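PDB 4TXD: Csc2 from Thermofilum pendens, which probably binds CRISPR RNA as the Cas7-family protein of the type I-D system, through an RRM-like domain, and carries a zinc ion. Local coordinates for residues 23-28 with 250-255; 34-39 with 49-54; 110-115 with 343-348; 258-263 with 333-338. All blocks are in the same frame, centred on the assembly; numbering follows the deposited sequence.

How the contacts relate
The chain opens contact 1 at helix 24-27 and, before closing it, folds back in contact 2, a short loop pinning 34-39 to the start of strand 52-61. Contact 3 begins at 110-115 on helix 94-115, and only then does 250-255, at the start of helix 252-263, complete contact 1, so contacts 1 and 3 cross. Contact 4 starts further along helix 252-263 and closes at 333-338, within the span that contact 3 completes at helix 343-365. Salt bridges from R34 join contacts 1 and 2, and E111 joins contacts 3 and 4 through H337. Helix 252-263 thus links the N-terminal turn with the loop leading to the last helix.

Contact 1. Residues 23-28 with 250-255; sequences DVLAEL and LTEPEL
L25 and E252 meet head-on where the short N-terminal helix 24-27 faces the first turn of helix 252-263, a turn closed at its start by a capping box. The carboxylate of E252 ends against the branch of the leucine: OE2 lies 3.5 Å from L25 CG, and OE1 lies 3.6 Å from L25 CD1. E252 gets there with CG anti to the backbone N (chi1 172°) and the rest of the chain stretched out, while L25 sends its branch across from the middle of the short helix. The other methyl of the leucine, CD2, makes a looser apolar contact with L255 CD2 at 4.3 Å, one helical turn beyond E252.

D23, the N-cap residue of helix 24-27, comes in nearly at right angles to E252. Its OD2 stops 4.1 Å from E252 OE2, two like charges whose repulsion is probably eased by R34, which forms salt bridges with both carboxylates. With an alanine here in place of E252, R34 would probably be left with D23 as its acidic partner at this spot, and L25 would lose the part of its cover that the glutamate gives.

On the far side of the helix start, T251 and E254 make the capping box. The bond from E254 N to T251 OG1 is long and weak, whereas T251 N donates almost straight (169°) to E254 OE1 at 3.1 Å, meeting that oxygen from above the carboxylate plane.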
loop_
_atom_site.group_PDB
_atom_site.type_symbol
_atom_site.label_atom_id
_atom_site.label_comp_id
_atom_site.label_asym_id
_atom_site.label_seq_id
_atom_site.Cartn_x
_atom_site.Cartn_y
_atom_site.Cartn_z
ATOM N N ASP A 23 -8.079 20.714 7.244
ATOM C CA ASP A 23 -8.942 19.769 6.568
ATOM C C ASP A 23 -8.349 19.246 5.258
ATOM O O ASP A 23 -8.772 19.651 4.211
ATOM C CB ASP A 23 -10.287 20.427 6.311
ATOM C CG ASP A 23 -11.314 19.471 5.787
ATOM O OD1 ASP A 23 -12.451 19.881 5.539
ATOM O OD2 ASP A 23 -11.002 18.309 5.603
ATOM N N VAL A 24 -7.381 18.341 5.322
ATOM C CA VAL A 24 -6.596 17.912 4.160
ATOM C C VAL A 24 -7.465 17.399 3.006
ATOM O O VAL A 24 -7.143 17.621 1.839
ATOM C CB VAL A 24 -5.570 16.820 4.543
ATOM C CG1 VAL A 24 -4.790 16.369 3.324
ATOM C CG2 VAL A 24 -4.610 17.335 5.599
ATOM N N LEU A 25 -8.563 16.752 3.308
ATOM C CA LEU A 25 -9.452 16.342 2.253
ATOM C C LEU A 25 -9.964 17.538 1.474
ATOM O O LEU A 25 -10.063 17.503 0.283
ATOM C CB LEU A 25 -10.613 15.545 2.796
ATOM C CG LEU A 25 -10.342 14.145 3.319
ATOM C CD1 LEU A 25 -11.626 13.405 3.565
ATOM C CD2 LEU A 25 -9.455 13.362 2.386
ATOM N N ALA A 26 -10.312 18.600 2.172
ATOM C CA ALA A 26 -10.831 19.786 1.494
ATOM C C ALA A 26 -9.738 20.478 0.688
ATOM O O ALA A 26 -10.004 21.038 -0.377
ATOM C CB ALA A 26 -11.439 20.750 2.496
ATOM N N GLU A 27 -8.512 20.441 1.208
ATOM C CA GLU A 27 -7.358 21.014 0.525
ATOM C C GLU A 27 -7.119 20.320 -0.810
ATOM O O GLU A 27 -6.815 20.962 -1.818
ATOM C CB GLU A 27 -6.113 20.915 1.406
ATOM C CG GLU A 27 -6.283 21.602 2.752
ATOM C CD GLU A 27 -4.977 21.768 3.507
ATOM O OE1 GLU A 27 -5.027 22.171 4.686
ATOM O OE2 GLU A 27 -3.907 21.502 2.920
ATOM N N LEU A 28 -7.252 18.999 -0.804
ATOM C CA LEU A 28 -7.267 18.221 -2.031
ATOM C C LEU A 28 -8.705 18.290 -2.526
ATOM O O LEU A 28 -9.544 18.875 -1.867
ATOM C CB LEU A 28 -6.784 16.795 -1.764
ATOM C CG LEU A 28 -5.533 16.819 -0.868
ATOM C CD1 LEU A 28 -5.153 15.459 -0.322
ATOM C CD2 LEU A 28 -4.361 17.425 -1.626
ATOM N N LEU A 250 -11.448 2.383 5.732
ATOM C CA LEU A 250 -10.435 3.258 6.295
ATOM C C LEU A 250 -11.059 4.508 6.897
ATOM O O LEU A 250 -12.106 4.971 6.447
ATOM C CB LEU A 250 -9.411 3.684 5.229
ATOM C CG LEU A 250 -8.601 2.596 4.524
ATOM C CD1 LEU A 250 -7.544 3.247 3.662
ATOM C CD2 LEU A 250 -7.959 1.664 5.548
ATOM N N THR A 251 -10.396 5.040 7.915
ATOM C CA THR A 251 -10.665 6.397 8.392
ATOM C C THR A 251 -9.947 7.416 7.513
ATOM O O THR A 251 -9.086 7.049 6.716
ATOM C CB THR A 251 -10.192 6.590 9.825
ATOM O OG1 THR A 251 -8.775 6.424 9.862
ATOM C CG2 THR A 251 -10.848 5.557 10.765
ATOM N N GLU A 252 -10.261 8.681 7.701
ATOM C CA GLU A 252 -9.622 9.755 7.005
ATOM C C GLU A 252 -8.111 9.738 7.088
ATOM O O GLU A 252 -7.482 9.740 6.082
ATOM C CB GLU A 252 -10.203 11.103 7.429
ATOM C CG GLU A 252 -9.473 12.306 6.896
ATOM C CD GLU A 252 -10.288 13.586 6.970
ATOM O OE1 GLU A 252 -11.495 13.559 7.195
ATOM O OE2 GLU A 252 -9.704 14.632 6.760
ATOM N N PRO A 253 -7.518 9.700 8.261
ATOM C CA PRO A 253 -6.051 9.717 8.261
ATOM C C PRO A 253 -5.400 8.441 7.717
ATOM O O PRO A 253 -4.262 8.482 7.234
ATOM C CB PRO A 253 -5.691 9.905 9.740
ATOM C CG PRO A 253 -6.891 9.499 10.494
ATOM C CD PRO A 253 -8.074 9.780 9.627
ATOM N N GLU A 254 -6.096 7.318 7.820
ATOM C CA GLU A 254 -5.578 6.077 7.255
ATOM C C GLU A 254 -5.540 6.186 5.724
ATOM O O GLU A 254 -4.534 5.842 5.084
ATOM C CB GLU A 254 -6.430 4.898 7.718
ATOM C CG GLU A 254 -6.256 4.606 9.210
ATOM C CD GLU A 254 -7.271 3.607 9.753
ATOM O OE1 GLU A 254 -8.156 3.149 9.000
ATOM O OE2 GLU A 254 -7.174 3.289 10.951
ATOM N N LEU A 255 -6.627 6.687 5.156
ATOM C CA LEU A 255 -6.706 6.910 3.723
ATOM C C LEU A 255 -5.627 7.867 3.228
ATOM O O LEU A 255 -4.912 7.570 2.272
ATOM C CB LEU A 255 -8.072 7.461 3.331
ATOM C CG LEU A 255 -8.059 7.922 1.867
ATOM C CD1 LEU A 255 -8.633 6.851 0.975
ATOM C CD2 LEU A 255 -8.792 9.220 1.688
#

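Contact 2. Residues 34-39 with 49-54; sequences RPYLRS and KAHRIE
At the entry to strand 52-61, an inner strand of the antiparallel sheet in this RRM-like fold, H51 takes the edge of Y36 on its ring face. The pair is T-shaped: the planes stand at 86°, and Y36 CD2 sits 3.8 Å from H51 CG. H51 reaches this place with CG between its backbone N and carbonyl carbon (chi1 45°), and its NE2 also gives a weak, bent hydrogen bond to Y36 O at 3.1 Å.

Beside the rings, K49 lies across R38. Its CG rests over one face of the guanidinium, 3.5 Å from R38 NH2, and its NZ is carried past to 4.1 Å from R38 NE. Both charges have partners: K49 NZ donates to a water 2.6 Å away, while the guanidinium binds D42, D249 and the carbonyl of F47. A leucine in place of R38 would probably leave D42 and D249 without this positive mate and the F47 carbonyl without its donor.

Further along the strand the contact turns apolar, next to L25 and L255 of the neighbouring helices, with L37 CD2 meeting I53 CD1 at 3.7 Å.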
loop_
_atom_site.group_PDB
_atom_site.type_symbol
_atom_site.label_atom_id
_atom_site.label_comp_id
_atom_site.label_asym_id
_atom_site.label_seq_id
_atom_site.Cartn_x
_atom_site.Cartn_y
_atom_site.Cartn_z
ATOM N N ARG A 34 -15.780 11.850 2.304
ATOM C CA ARG A 34 -16.088 11.742 3.737
ATOM C C ARG A 34 -17.198 10.782 4.127
ATOM O O ARG A 34 -17.047 9.999 5.031
ATOM C CB ARG A 34 -16.376 13.118 4.324
ATOM C CG ARG A 34 -15.156 13.933 4.656
ATOM C CD ARG A 34 -15.119 14.369 6.111
ATOM N NE ARG A 34 -13.799 14.827 6.503
ATOM C CZ ARG A 34 -13.268 15.940 6.052
ATOM N NH1 ARG A 34 -12.066 16.314 6.428
ATOM N NH2 ARG A 34 -13.959 16.686 5.238
ATOM N N PRO A 35 -18.366 10.912 3.376
ATOM C CA PRO A 35 -19.422 9.971 3.766
ATOM C C PRO A 35 -19.003 8.510 3.725
ATOM O O PRO A 35 -19.611 7.707 4.362
ATOM C CB PRO A 35 -20.482 10.162 2.709
ATOM C CG PRO A 35 -20.384 11.555 2.331
ATOM C CD PRO A 35 -18.941 11.771 2.224
ATOM N N TYR A 36 -18.003 8.188 2.935
ATOM C CA TYR A 36 -17.579 6.826 2.746
ATOM C C TYR A 36 -16.508 6.375 3.707
ATOM O O TYR A 36 -16.127 5.262 3.672
ATOM C CB TYR A 36 -17.046 6.646 1.335
ATOM C CG TYR A 36 -18.031 6.893 0.246
ATOM C CD1 TYR A 36 -18.225 8.145 -0.259
ATOM C CD2 TYR A 36 -18.734 5.863 -0.299
ATOM C CE1 TYR A 36 -19.117 8.371 -1.262
ATOM C CE2 TYR A 36 -19.624 6.071 -1.305
ATOM C CZ TYR A 36 -19.814 7.332 -1.777
ATOM O OH TYR A 36 -20.696 7.524 -2.782
ATOM N N LEU A 37 -16.006 7.258 4.538
ATOM C CA LEU A 37 -14.932 6.926 5.449
ATOM C C LEU A 37 -15.425 6.555 6.843
ATOM O O LEU A 37 -16.459 6.983 7.248
ATOM C CB LEU A 37 -13.964 8.080 5.565
ATOM C CG LEU A 37 -13.217 8.522 4.313
ATOM C CD1 LEU A 37 -12.432 9.776 4.569
ATOM C CD2 LEU A 37 -12.313 7.432 3.793
ATOM N N ARG A 38 -14.660 5.774 7.567
ATOM C CA ARG A 38 -15.038 5.395 8.912
ATOM C C ARG A 38 -14.530 6.419 9.887
ATOM O O ARG A 38 -13.624 7.110 9.600
ATOM C CB ARG A 38 -14.492 4.018 9.270
ATOM C CG ARG A 38 -14.610 2.973 8.187
ATOM C CD ARG A 38 -16.043 2.600 7.914
ATOM N NE ARG A 38 -16.675 2.079 9.094
ATOM C CZ ARG A 38 -16.790 0.793 9.375
ATOM N NH1 ARG A 38 -17.391 0.425 10.476
ATOM N NH2 ARG A 38 -16.328 -0.121 8.565
ATOM N N SER A 39 -15.140 6.490 11.050
ATOM C CA SER A 39 -14.743 7.447 12.078
ATOM C C SER A 39 -13.965 6.757 13.179
ATOM O O SER A 39 -14.335 5.661 13.609
ATOM C CB SER A 39 -15.966 8.144 12.685
ATOM O OG SER A 39 -16.849 8.599 11.680
ATOM N N LYS A 49 -18.178 -2.027 5.844
ATOM C CA LYS A 49 -19.169 -1.273 5.092
ATOM C C LYS A 49 -19.118 -1.680 3.634
ATOM O O LYS A 49 -18.110 -2.042 3.153
ATOM C CB LYS A 49 -18.891 0.208 5.170
ATOM C CG LYS A 49 -19.025 0.767 6.552
ATOM C CD LYS A 49 -20.447 1.067 6.936
ATOM C CE LYS A 49 -20.488 1.557 8.377
ATOM N NZ LYS A 49 -20.665 3.010 8.607
ATOM N N ALA A 50 -20.223 -1.590 2.940
ATOM C CA ALA A 50 -20.317 -2.138 1.591
ATOM C C ALA A 50 -19.971 -1.100 0.542
ATOM O O ALA A 50 -20.764 -0.832 -0.362
ATOM C CB ALA A 50 -21.706 -2.695 1.336
ATOM N N HIS A 51 -18.794 -0.500 0.681
ATOM C CA HIS A 51 -18.251 0.348 -0.368
ATOM C C HIS A 51 -16.735 0.349 -0.327
ATOM O O HIS A 51 -16.118 -0.220 0.574
ATOM C CB HIS A 51 -18.780 1.779 -0.261
ATOM C CG HIS A 51 -18.774 2.327 1.130
ATOM N ND1 HIS A 51 -19.932 2.552 1.844
ATOM C CD2 HIS A 51 -17.754 2.709 1.935
ATOM C CE1 HIS A 51 -19.624 3.045 3.030
ATOM N NE2 HIS A 51 -18.309 3.149 3.111
ATOM N N ARG A 52 -16.142 0.994 -1.318
ATOM C CA ARG A 52 -14.701 1.003 -1.466
ATOM C C ARG A 52 -14.284 2.292 -2.142
ATOM O O ARG A 52 -15.087 2.951 -2.814
ATOM C CB ARG A 52 -14.237 -0.208 -2.289
ATOM C CG ARG A 52 -14.693 -0.162 -3.747
ATOM C CD ARG A 52 -14.584 -1.515 -4.419
ATOM N NE ARG A 52 -15.749 -2.351 -4.162
ATOM C CZ ARG A 52 -15.744 -3.680 -4.225
ATOM N NH1 ARG A 52 -14.620 -4.331 -4.509
ATOM N NH2 ARG A 52 -16.858 -4.359 -3.985
ATOM N N ILE A 53 -13.025 2.652 -1.948
ATOM C CA ILE A 53 -12.431 3.753 -2.667
ATOM C C ILE A 53 -11.364 3.191 -3.609
ATOM O O ILE A 53 -10.400 2.562 -3.165
ATOM C CB ILE A 53 -11.833 4.766 -1.707
ATOM C CG1 ILE A 53 -12.955 5.324 -0.808
ATOM C CG2 ILE A 53 -11.098 5.878 -2.471
ATOM C CD1 ILE A 53 -12.468 6.262 0.271
ATOM N N GLU A 54 -11.573 3.377 -4.906
ATOM C CA GLU A 54 -10.551 3.059 -5.907
ATOM C C GLU A 54 -9.516 4.168 -6.027
ATOM O O GLU A 54 -9.872 5.346 -6.108
ATOM C CB GLU A 54 -11.176 2.839 -7.281
ATOM C CG GLU A 54 -11.954 1.572 -7.455
ATOM C CD GLU A 54 -12.627 1.538 -8.804
ATOM O OE1 GLU A 54 -13.615 2.279 -8.980
ATOM O OE2 GLU A 54 -12.168 0.783 -9.689
HETATM O O HOH W 1 -19.115 5.029 8.097
#

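Contact 3. Residues 110-115 with 343-348; sequences REYRDS and LFKDLW
Y112 carries the tight side of this contact, with its ring wedged against three residues on one flank of helix 343-365. F344 CB sits over a face of the tyrosine, 3.9 Å from the ring centroid and 3.5 Å from Y112 CD1, a CH-pi contact. The side chains run antiparallel alongside one another, and F344 CD2 reaches back to Y112 CB at 3.9 Å. One turn on, W348 CD1 approaches Y112 CE2 at 3.8 Å, with the planes oblique to each other. Y112 CG is anti to the backbone N (chi1 170°), which sends the ring out toward helix 343-365. The phenol then lies beside K345, its OH 3.6 Å from K345 CB, and is hydrogen-bonded to the carbonyl of P340.

Two helices cross steeply here: the axes of segments 110-115 and 343-348 pass 10.9 Å apart with their N-to-C directions at 112°. W348 extends the packing toward the zinc site, touching C168, one of the metal's ligands.

The looser side begins beyond CG of K345, whose extended chain leads away to N341 and to a cation-pi contact with W123. On the first helix, R113 and the exposed D114 turn from the interface and pair with each other: R113 NE donates to D114 OD1 at 3.0 Å, within the guanidinium plane but above that of the carboxylate.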
loop_
_atom_site.group_PDB
_atom_site.type_symbol
_atom_site.label_atom_id
_atom_site.label_comp_id
_atom_site.label_asym_id
_atom_site.label_seq_id
_atom_site.Cartn_x
_atom_site.Cartn_y
_atom_site.Cartn_z
ATOM N N ARG A 110 8.784 5.765 11.176
ATOM C CA ARG A 110 10.053 5.918 11.868
ATOM C C ARG A 110 10.515 7.376 11.855
ATOM O O ARG A 110 11.032 7.881 12.853
ATOM C CB ARG A 110 11.106 5.019 11.251
ATOM C CG ARG A 110 10.984 3.576 11.675
ATOM C CD ARG A 110 11.833 2.692 10.790
ATOM N NE ARG A 110 11.777 1.293 11.198
ATOM C CZ ARG A 110 12.088 0.275 10.399
ATOM N NH1 ARG A 110 12.461 0.508 9.142
ATOM N NH2 ARG A 110 12.016 -0.973 10.848
ATOM N N GLU A 111 10.305 8.059 10.737
ATOM C CA GLU A 111 10.686 9.465 10.644
ATOM C C GLU A 111 9.770 10.353 11.478
ATOM O O GLU A 111 10.201 11.390 11.998
ATOM C CB GLU A 111 10.698 9.918 9.184
ATOM C CG GLU A 111 11.882 9.314 8.416
ATOM C CD GLU A 111 11.921 9.713 6.948
ATOM O OE1 GLU A 111 11.094 10.552 6.505
ATOM O OE2 GLU A 111 12.795 9.170 6.243
ATOM N N TYR A 112 8.509 9.952 11.610
ATOM C CA TYR A 112 7.592 10.666 12.485
ATOM C C TYR A 112 8.111 10.573 13.906
ATOM O O TYR A 112 8.217 11.585 14.616
ATOM C CB TYR A 112 6.174 10.104 12.401
ATOM C CG TYR A 112 5.260 10.665 13.471
ATOM C CD1 TYR A 112 4.730 11.944 13.350
ATOM C CD2 TYR A 112 4.929 9.915 14.603
ATOM C CE1 TYR A 112 3.894 12.473 14.325
ATOM C CE2 TYR A 112 4.088 10.437 15.585
ATOM C CZ TYR A 112 3.581 11.716 15.442
ATOM O OH TYR A 112 2.755 12.250 16.406
ATOM N N ARG A 113 8.455 9.353 14.301
ATOM C CA ARG A 113 8.987 9.093 15.632
ATOM C C ARG A 113 10.200 9.963 15.931
ATOM O O ARG A 113 10.337 10.513 17.023
ATOM C CB ARG A 113 9.364 7.621 15.774
ATOM C CG ARG A 113 10.050 7.277 17.080
ATOM C CD ARG A 113 10.808 5.975 16.958
ATOM N NE ARG A 113 11.894 6.099 15.992
ATOM C CZ ARG A 113 12.366 5.102 15.252
ATOM N NH1 ARG A 113 11.839 3.884 15.353
ATOM N NH2 ARG A 113 13.359 5.326 14.400
ATOM N N ASP A 114 11.086 10.084 14.953
ATOM C CA ASP A 114 12.325 10.829 15.147
ATOM C C ASP A 114 12.135 12.336 15.065
ATOM O O ASP A 114 13.051 13.092 15.351
ATOM C CB ASP A 114 13.360 10.374 14.127
ATOM C CG ASP A 114 13.829 8.968 14.386
ATOM O OD1 ASP A 114 13.618 8.480 15.516
ATOM O OD2 ASP A 114 14.410 8.355 13.471
ATOM N N SER A 115 10.946 12.771 14.675
ATOM C CA SER A 115 10.635 14.187 14.668
ATOM C C SER A 115 10.108 14.667 16.028
ATOM O O SER A 115 9.992 15.864 16.249
ATOM C CB SER A 115 9.610 14.501 13.589
ATOM O OG SER A 115 8.289 14.256 14.058
ATOM N N LEU A 343 -0.760 14.997 10.470
ATOM C CA LEU A 343 -1.566 13.821 10.122
ATOM C C LEU A 343 -1.130 12.506 10.792
ATOM O O LEU A 343 -1.976 11.667 11.107
ATOM C CB LEU A 343 -1.570 13.617 8.601
ATOM C CG LEU A 343 -2.382 12.406 8.122
ATOM C CD1 LEU A 343 -3.734 12.858 7.588
ATOM C CD2 LEU A 343 -1.616 11.599 7.089
ATOM N N PHE A 344 0.165 12.307 10.996
ATOM C CA PHE A 344 0.610 11.010 11.514
ATOM C C PHE A 344 0.247 10.833 12.982
ATOM O O PHE A 344 0.247 9.713 13.496
ATOM C CB PHE A 344 2.113 10.807 11.312
ATOM C CG PHE A 344 2.448 10.087 10.015
ATOM C CD1 PHE A 344 1.856 10.483 8.824
ATOM C CD2 PHE A 344 3.327 9.015 9.997
ATOM C CE1 PHE A 344 2.139 9.822 7.627
ATOM C CE2 PHE A 344 3.618 8.343 8.803
ATOM C CZ PHE A 344 3.022 8.751 7.616
ATOM N N LYS A 345 -0.074 11.931 13.657
ATOM C CA LYS A 345 -0.612 11.829 15.002
ATOM C C LYS A 345 -2.017 11.242 14.924
ATOM O O LYS A 345 -2.374 10.337 15.682
ATOM C CB LYS A 345 -0.630 13.197 15.696
ATOM C CG LYS A 345 -0.972 13.131 17.187
ATOM C CD LYS A 345 -1.072 14.541 17.781
ATOM C CE LYS A 345 -1.425 14.513 19.268
ATOM N NZ LYS A 345 -1.533 15.885 19.861
ATOM N N ASP A 346 -2.813 11.750 13.996
ATOM C CA ASP A 346 -4.162 11.250 13.838
ATOM C C ASP A 346 -4.141 9.824 13.292
ATOM O O ASP A 346 -5.024 9.026 13.601
ATOM C CB ASP A 346 -4.962 12.174 12.945
ATOM C CG ASP A 346 -5.073 13.564 13.527
ATOM O OD1 ASP A 346 -5.437 13.672 14.715
ATOM O OD2 ASP A 346 -4.767 14.540 12.815
ATOM N N LEU A 347 -3.113 9.510 12.513
ATOM C CA LEU A 347 -2.925 8.155 12.006
ATOM C C LEU A 347 -2.694 7.170 13.155
ATOM O O LEU A 347 -3.266 6.079 13.190
ATOM C CB LEU A 347 -1.750 8.105 11.030
ATOM C CG LEU A 347 -1.440 6.731 10.425
ATOM C CD1 LEU A 347 -2.586 6.243 9.516
ATOM C CD2 LEU A 347 -0.071 6.736 9.700
ATOM N N TRP A 348 -1.843 7.543 14.080
ATOM C CA TRP A 348 -1.566 6.718 15.241
ATOM C C TRP A 348 -2.821 6.587 16.128
ATOM O O TRP A 348 -3.166 5.521 16.537
ATOM C CB TRP A 348 -0.388 7.261 16.021
ATOM C CG TRP A 348 0.917 6.630 15.837
ATOM C CD1 TRP A 348 2.020 7.220 15.377
ATOM C CD2 TRP A 348 1.298 5.300 16.170
ATOM N NE1 TRP A 348 3.056 6.376 15.376
ATOM C CE2 TRP A 348 2.646 5.176 15.860
ATOM C CE3 TRP A 348 0.631 4.198 16.697
ATOM C CZ2 TRP A 348 3.336 4.019 16.061
ATOM C CZ3 TRP A 348 1.312 3.068 16.880
ATOM C CH2 TRP A 348 2.646 2.966 16.566
#

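Contact 4. Residues 258-263 with 333-338; sequences TLYSLA and AAVDHK
A methyl group sits almost exactly on the axis of an aromatic ring: V335 CG1 lies 3.6 Å from the centroid of the Y260 ring, only 5° off the ring normal. This CH-pi contact is backed by V335 CB, which comes to 3.6 Å from Y260 CD1, so the valine lies flat along one face of the tyrosine from its centre to its rim. V335 has CG1 anti to the backbone N (chi1 173°), which lays that methyl over the ring.

At the phenol oxygen, the contact turns polar. Y260 OH and H337 ND1 form a hydrogen bond of 3.1 Å, each atom lying near the plane of the other's ring, although the planes themselves are tilted by 50°. The side chains cross at about a right angle, with H337 coming in at the edge of the tyrosine while V335 holds its face.

Y260 projects from the last third of helix 252-263 into the bend that follows helix 328-334 and leads to helix 343-365, and L108 of helix 94-115 touches both Y260 and H337. The imidazole is gripped at both nitrogens, since its NE2 is hydrogen-bonded to E111 of that same helix; this is likely to fix how the ring is turned.

The bend carries its own brace on the exposed side. The CB of D336 points away from 258-263, and its carboxylate closes an Asx turn, OD1 accepting from K338 N at 2.9 Å, and K338 CG lies 3.8 Å above one face of the H337 ring, toward the rim.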
loop_
_atom_site.group_PDB
_atom_site.type_symbol
_atom_site.label_atom_id
_atom_site.label_comp_id
_atom_site.label_asym_id
_atom_site.label_seq_id
_atom_site.Cartn_x
_atom_site.Cartn_y
_atom_site.Cartn_z
ATOM N N THR A 258 -2.209 6.471 3.485
ATOM C CA THR A 258 -1.982 5.415 2.502
ATOM C C THR A 258 -1.646 6.052 1.149
ATOM O O THR A 258 -0.660 5.681 0.515
ATOM C CB THR A 258 -3.201 4.477 2.408
ATOM O OG1 THR A 258 -3.328 3.788 3.656
ATOM C CG2 THR A 258 -3.034 3.439 1.293
ATOM N N LEU A 259 -2.447 7.037 0.737
ATOM C CA LEU A 259 -2.164 7.781 -0.496
ATOM C C LEU A 259 -0.758 8.368 -0.462
ATOM O O LEU A 259 -0.012 8.295 -1.431
ATOM C CB LEU A 259 -3.193 8.897 -0.712
ATOM C CG LEU A 259 -4.635 8.447 -0.957
ATOM C CD1 LEU A 259 -5.547 9.654 -1.141
ATOM C CD2 LEU A 259 -4.720 7.540 -2.160
ATOM N N TYR A 260 -0.390 8.924 0.681
ATOM C CA TYR A 260 0.908 9.572 0.852
ATOM C C TYR A 260 2.072 8.584 0.853
ATOM O O TYR A 260 3.158 8.890 0.359
ATOM C CB TYR A 260 0.896 10.382 2.154
ATOM C CG TYR A 260 2.137 11.184 2.457
ATOM C CD1 TYR A 260 2.371 12.411 1.832
ATOM C CD2 TYR A 260 3.058 10.741 3.401
ATOM C CE1 TYR A 260 3.499 13.155 2.130
ATOM C CE2 TYR A 260 4.183 11.486 3.710
ATOM C CZ TYR A 260 4.397 12.692 3.071
ATOM O OH TYR A 260 5.516 13.423 3.380
ATOM N N SER A 261 1.860 7.396 1.412
ATOM C CA SER A 261 2.911 6.387 1.394
ATOM C C SER A 261 3.203 5.970 -0.049
ATOM O O SER A 261 4.356 5.774 -0.430
ATOM C CB SER A 261 2.512 5.165 2.231
ATOM O OG SER A 261 2.455 5.492 3.622
ATOM N N LEU A 262 2.142 5.824 -0.832
ATOM C CA LEU A 262 2.253 5.501 -2.253
ATOM C C LEU A 262 3.015 6.596 -3.003
ATOM O O LEU A 262 3.963 6.330 -3.736
ATOM C CB LEU A 262 0.860 5.341 -2.846
ATOM C CG LEU A 262 0.480 4.220 -3.804
ATOM C CD1 LEU A 262 1.269 2.960 -3.558
ATOM C CD2 LEU A 262 -1.008 3.962 -3.637
ATOM N N ALA A 263 2.581 7.834 -2.795
ATOM C CA ALA A 263 3.120 8.997 -3.493
ATOM C C ALA A 263 4.583 9.253 -3.166
ATOM O O ALA A 263 5.291 9.904 -3.939
ATOM C CB ALA A 263 2.281 10.234 -3.155
ATOM N N ALA A 333 2.526 18.039 -0.396
ATOM C CA ALA A 333 2.764 19.250 0.381
ATOM C C ALA A 333 1.811 19.360 1.571
ATOM O O ALA A 333 2.166 19.922 2.607
ATOM C CB ALA A 333 2.644 20.481 -0.515
ATOM N N ALA A 334 0.607 18.817 1.421
ATOM C CA ALA A 334 -0.439 18.969 2.434
ATOM C C ALA A 334 -0.236 18.038 3.627
ATOM O O ALA A 334 -0.951 18.118 4.625
ATOM C CB ALA A 334 -1.810 18.730 1.816
ATOM N N VAL A 335 0.736 17.146 3.508
ATOM C CA VAL A 335 1.022 16.183 4.556
ATOM C C VAL A 335 2.454 16.326 4.994
ATOM O O VAL A 335 3.379 16.241 4.179
ATOM C CB VAL A 335 0.787 14.724 4.087
ATOM C CG1 VAL A 335 1.258 13.747 5.153
ATOM C CG2 VAL A 335 -0.668 14.505 3.739
ATOM N N ASP A 336 2.649 16.547 6.285
ATOM C CA ASP A 336 3.988 16.634 6.836
ATOM C C ASP A 336 4.136 15.551 7.885
ATOM O O ASP A 336 3.683 15.710 9.025
ATOM C CB ASP A 336 4.239 18.029 7.424
ATOM C CG ASP A 336 5.594 18.165 8.087
ATOM O OD1 ASP A 336 6.456 17.266 7.954
ATOM O OD2 ASP A 336 5.805 19.213 8.739
ATOM N N HIS A 337 4.771 14.448 7.499
ATOM C CA HIS A 337 4.885 13.294 8.388
ATOM C C HIS A 337 5.943 13.537 9.449
ATOM O O HIS A 337 6.141 12.711 10.330
ATOM C CB HIS A 337 5.199 12.015 7.596
ATOM C CG HIS A 337 6.615 11.928 7.117
ATOM N ND1 HIS A 337 7.041 12.508 5.940
ATOM C CD2 HIS A 337 7.706 11.335 7.661
ATOM C CE1 HIS A 337 8.329 12.270 5.776
ATOM N NE2 HIS A 337 8.757 11.557 6.804
ATOM N N LYS A 338 6.610 14.685 9.373
ATOM C CA LYS A 338 7.618 15.045 10.371
ATOM C C LYS A 338 7.093 16.098 11.356
ATOM O O LYS A 338 7.836 16.612 12.188
ATOM C CB LYS A 338 8.893 15.546 9.685
ATOM C CG LYS A 338 9.753 14.425 9.127
ATOM C CD LYS A 338 11.035 14.948 8.490
ATOM C CE LYS A 338 11.979 13.799 8.149
ATOM N NZ LYS A 338 13.147 14.240 7.329
#